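Side-chain contact in 4-hydroxy-3-methylbut-2-enyl diphosphate reductase, apicoplast (Plasmodium falciparum, PDB 4N7B), which reduces the allylic alcohol diphosphate HMBPP to isopentenyl and dimethylallyl diphosphate with an iron-sulfur cluster, ending the apicoplast pathway to isoprenoid precursors: residues 433-438 with 446-451. Residues are numbered along the deposited sequence; the frame is centred on the assembly and turned at random.
Sequences TIVVGS and KLVYSS
Val435 meets both Leu447 and Val448, and its side chain, followed outward, illustrates how a helix is seated on a parallel sheet. Its CB already lies 3.9 Å from Val448 CG2. With CG1 anti to the backbone N (chi1 178°), that methyl meets Leu447, 4.0 Å from its CD1, whereas CG2 touches both helix residues, 3.7 Å from Val448 CG2 and 3.9 Å from Leu447 CB. The valine and leucine side chains cross at about a right angle.

Two residues back along the strand the chemistry turns polar. Thr433 OG1 donates a 2.9 Å hydrogen bond to Ser451 OG, and that serine hydroxyl is also bonded to the carbonyl O of Val456, in the loop leading to strand 458-461. Strand 432-436 and helix 442-452 run antiparallel (171° between the axes of 433-436 and 446-451), as the first two elements of a beta-alpha-beta crossover. Asn443 and Ser441, which probably bind substrate and products as in relatives, lie near Leu447. The buried Ser451 hydroxyl thus has two partners to offset its burial, and where the valine packing is apolar and non-directional, this hydroxyl relay supplies the directional link between strand and helix.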
ATOM      1  N   THR A 433      -5.648 -15.710 -12.799  1.00 26.81           N
ATOM      2  CA  THR A 433      -5.689 -15.011 -11.523  1.00 26.13           C
ATOM      3  C   THR A 433      -6.448 -13.691 -11.697  1.00 28.36           C
ATOM      4  O   THR A 433      -6.146 -12.904 -12.602  1.00 25.62           O
ATOM      5  CB  THR A 433      -4.268 -14.702 -10.997  1.00 22.28           C
ATOM      6  OG1 THR A 433      -3.620 -15.919 -10.591  1.00 25.57           O
ATOM      7  CG2 THR A 433      -4.356 -13.752  -9.803  1.00 22.27           C
ATOM      8  N   ILE A 434      -7.441 -13.463 -10.844  1.00 25.82           N
ATOM      9  CA  ILE A 434      -8.142 -12.185 -10.818  1.00 21.24           C
ATOM     10  C   ILE A 434      -7.806 -11.459  -9.541  1.00 26.67           C
ATOM     11  O   ILE A 434      -8.024 -11.981  -8.439  1.00 27.43           O
ATOM     12  CB  ILE A 434      -9.659 -12.337 -10.879  1.00 24.32           C
ATOM     13  CG1 ILE A 434     -10.080 -12.890 -12.235  1.00 24.11           C
ATOM     14  CG2 ILE A 434     -10.329 -10.981 -10.660  1.00 23.10           C
ATOM     15  CD1 ILE A 434     -11.538 -13.226 -12.303  1.00 25.72           C
ATOM     16  N   VAL A 435      -7.235 -10.272  -9.686  1.00 27.26           N
ATOM     17  CA  VAL A 435      -6.931  -9.448  -8.545  1.00 25.48           C
ATOM     18  C   VAL A 435      -7.904  -8.303  -8.554  1.00 24.43           C
ATOM     19  O   VAL A 435      -7.992  -7.571  -9.539  1.00 30.54           O
ATOM     20  CB  VAL A 435      -5.529  -8.871  -8.595  1.00 24.24           C
ATOM     21  CG1 VAL A 435      -5.299  -7.982  -7.380  1.00 19.52           C
ATOM     22  CG2 VAL A 435      -4.506  -9.987  -8.654  1.00 25.34           C
ATOM     23  N   VAL A 436      -8.645  -8.146  -7.456  1.00 21.84           N
ATOM     24  CA  VAL A 436      -9.616  -7.057  -7.374  1.00 23.66           C
ATOM     25  C   VAL A 436      -8.950  -5.863  -6.743  1.00 25.50           C
ATOM     26  O   VAL A 436      -8.376  -5.946  -5.662  1.00 27.07           O
ATOM     27  CB  VAL A 436     -10.861  -7.468  -6.604  1.00 22.37           C
ATOM     28  CG1 VAL A 436     -11.894  -6.368  -6.639  1.00 22.01           C
ATOM     29  CG2 VAL A 436     -11.410  -8.758  -7.202  1.00 25.95           C
ATOM     30  N   GLY A 437      -8.964  -4.751  -7.456  1.00 23.45           N
ATOM     31  CA  GLY A 437      -8.361  -3.553  -6.919  1.00 25.47           C
ATOM     32  C   GLY A 437      -8.169  -2.489  -7.961  1.00 23.75           C
ATOM     33  O   GLY A 437      -8.524  -2.674  -9.142  1.00 20.68           O
ATOM     34  N   SER A 438      -7.634  -1.359  -7.514  1.00 25.77           N
ATOM     35  CA  SER A 438      -7.457  -0.189  -8.369  1.00 23.47           C
ATOM     36  C   SER A 438      -6.096  -0.151  -9.066  1.00 28.49           C
ATOM     37  O   SER A 438      -5.084  -0.575  -8.498  1.00 30.52           O
ATOM     38  CB  SER A 438      -7.611   1.080  -7.535  1.00 30.18           C
ATOM     39  OG  SER A 438      -7.022   2.167  -8.218  1.00 41.35           O
ATOM     40  N   LYS A 446       1.316  -5.391  -8.070  1.00 20.83           N
ATOM     41  CA  LYS A 446       2.373  -6.366  -7.783  1.00 21.01           C
ATOM     42  C   LYS A 446       1.790  -7.757  -7.551  1.00 27.99           C
ATOM     43  O   LYS A 446       2.482  -8.768  -7.724  1.00 29.08           O
ATOM     44  CB  LYS A 446       3.261  -5.919  -6.613  1.00 21.71           C
ATOM     45  CG  LYS A 446       3.937  -4.570  -6.849  1.00 32.58           C
ATOM     46  CD  LYS A 446       4.779  -4.593  -8.119  1.00 27.19           C
ATOM     47  CE  LYS A 446       5.024  -3.182  -8.668  1.00 44.24           C
ATOM     48  NZ  LYS A 446       5.572  -3.237 -10.084  1.00 48.98           N
ATOM     49  N   LEU A 447       0.511  -7.827  -7.196  1.00 23.97           N
ATOM     50  CA  LEU A 447      -0.124  -9.136  -7.051  1.00 27.29           C
ATOM     51  C   LEU A 447      -0.294  -9.734  -8.436  1.00 23.36           C
ATOM     52  O   LEU A 447       0.035 -10.893  -8.673  1.00 19.95           O
ATOM     53  CB  LEU A 447      -1.475  -9.022  -6.353  1.00 25.31           C
ATOM     54  CG  LEU A 447      -1.391  -8.848  -4.843  1.00 21.86           C
ATOM     55  CD1 LEU A 447      -2.772  -8.574  -4.284  1.00 23.30           C
ATOM     56  CD2 LEU A 447      -0.808 -10.075  -4.201  1.00 24.98           C
ATOM     57  N   VAL A 448      -0.820  -8.942  -9.356  1.00 25.13           N
ATOM     58  CA  VAL A 448      -0.965  -9.398 -10.732  1.00 26.75           C
ATOM     59  C   VAL A 448       0.379  -9.894 -11.262  1.00 25.58           C
ATOM     60  O   VAL A 448       0.485 -10.959 -11.887  1.00 28.34           O
ATOM     61  CB  VAL A 448      -1.446  -8.255 -11.625  1.00 26.11           C
ATOM     62  CG1 VAL A 448      -1.139  -8.540 -13.120  1.00 31.38           C
ATOM     63  CG2 VAL A 448      -2.907  -8.028 -11.411  1.00 27.56           C
ATOM     64  N   TYR A 449       1.412  -9.100 -11.024  1.00 29.26           N
ATOM     65  CA  TYR A 449       2.745  -9.423 -11.519  1.00 26.32           C
ATOM     66  C   TYR A 449       3.268 -10.720 -10.909  1.00 29.99           C
ATOM     67  O   TYR A 449       3.903 -11.517 -11.590  1.00 21.79           O
ATOM     68  CB  TYR A 449       3.669  -8.274 -11.173  1.00 23.65           C
ATOM     69  CG  TYR A 449       5.112  -8.404 -11.586  1.00 25.01           C
ATOM     70  CD1 TYR A 449       5.505  -8.151 -12.891  1.00 24.07           C
ATOM     71  CD2 TYR A 449       6.090  -8.721 -10.657  1.00 27.72           C
ATOM     72  CE1 TYR A 449       6.840  -8.219 -13.268  1.00 25.29           C
ATOM     73  CE2 TYR A 449       7.419  -8.797 -11.021  1.00 28.56           C
ATOM     74  CZ  TYR A 449       7.787  -8.546 -12.339  1.00 29.75           C
ATOM     75  OH  TYR A 449       9.110  -8.615 -12.703  1.00 32.46           O
ATOM     76  N   SER A 450       3.009 -10.928  -9.622  1.00 23.29           N
ATOM     77  CA  SER A 450       3.496 -12.127  -8.935  1.00 20.19           C
ATOM     78  C   SER A 450       2.969 -13.376  -9.617  1.00 23.66           C
ATOM     79  O   SER A 450       3.686 -14.357  -9.761  1.00 23.64           O
ATOM     80  CB  SER A 450       3.049 -12.131  -7.460  1.00 20.30           C
ATOM     81  OG  SER A 450       3.626 -11.055  -6.738  1.00 31.87           O
ATOM     82  N   SER A 451       1.701 -13.351 -10.019  1.00 24.16           N
ATOM     83  CA  SER A 451       1.110 -14.481 -10.743  1.00 19.94           C
ATOM     84  C   SER A 451       1.704 -14.637 -12.141  1.00 21.05           C
ATOM     85  O   SER A 451       1.940 -15.755 -12.608  1.00 21.14           O
ATOM     86  CB  SER A 451      -0.403 -14.280 -10.847  1.00 22.84           C
ATOM     87  OG  SER A 451      -1.029 -15.275 -11.644  1.00 23.20           O
TER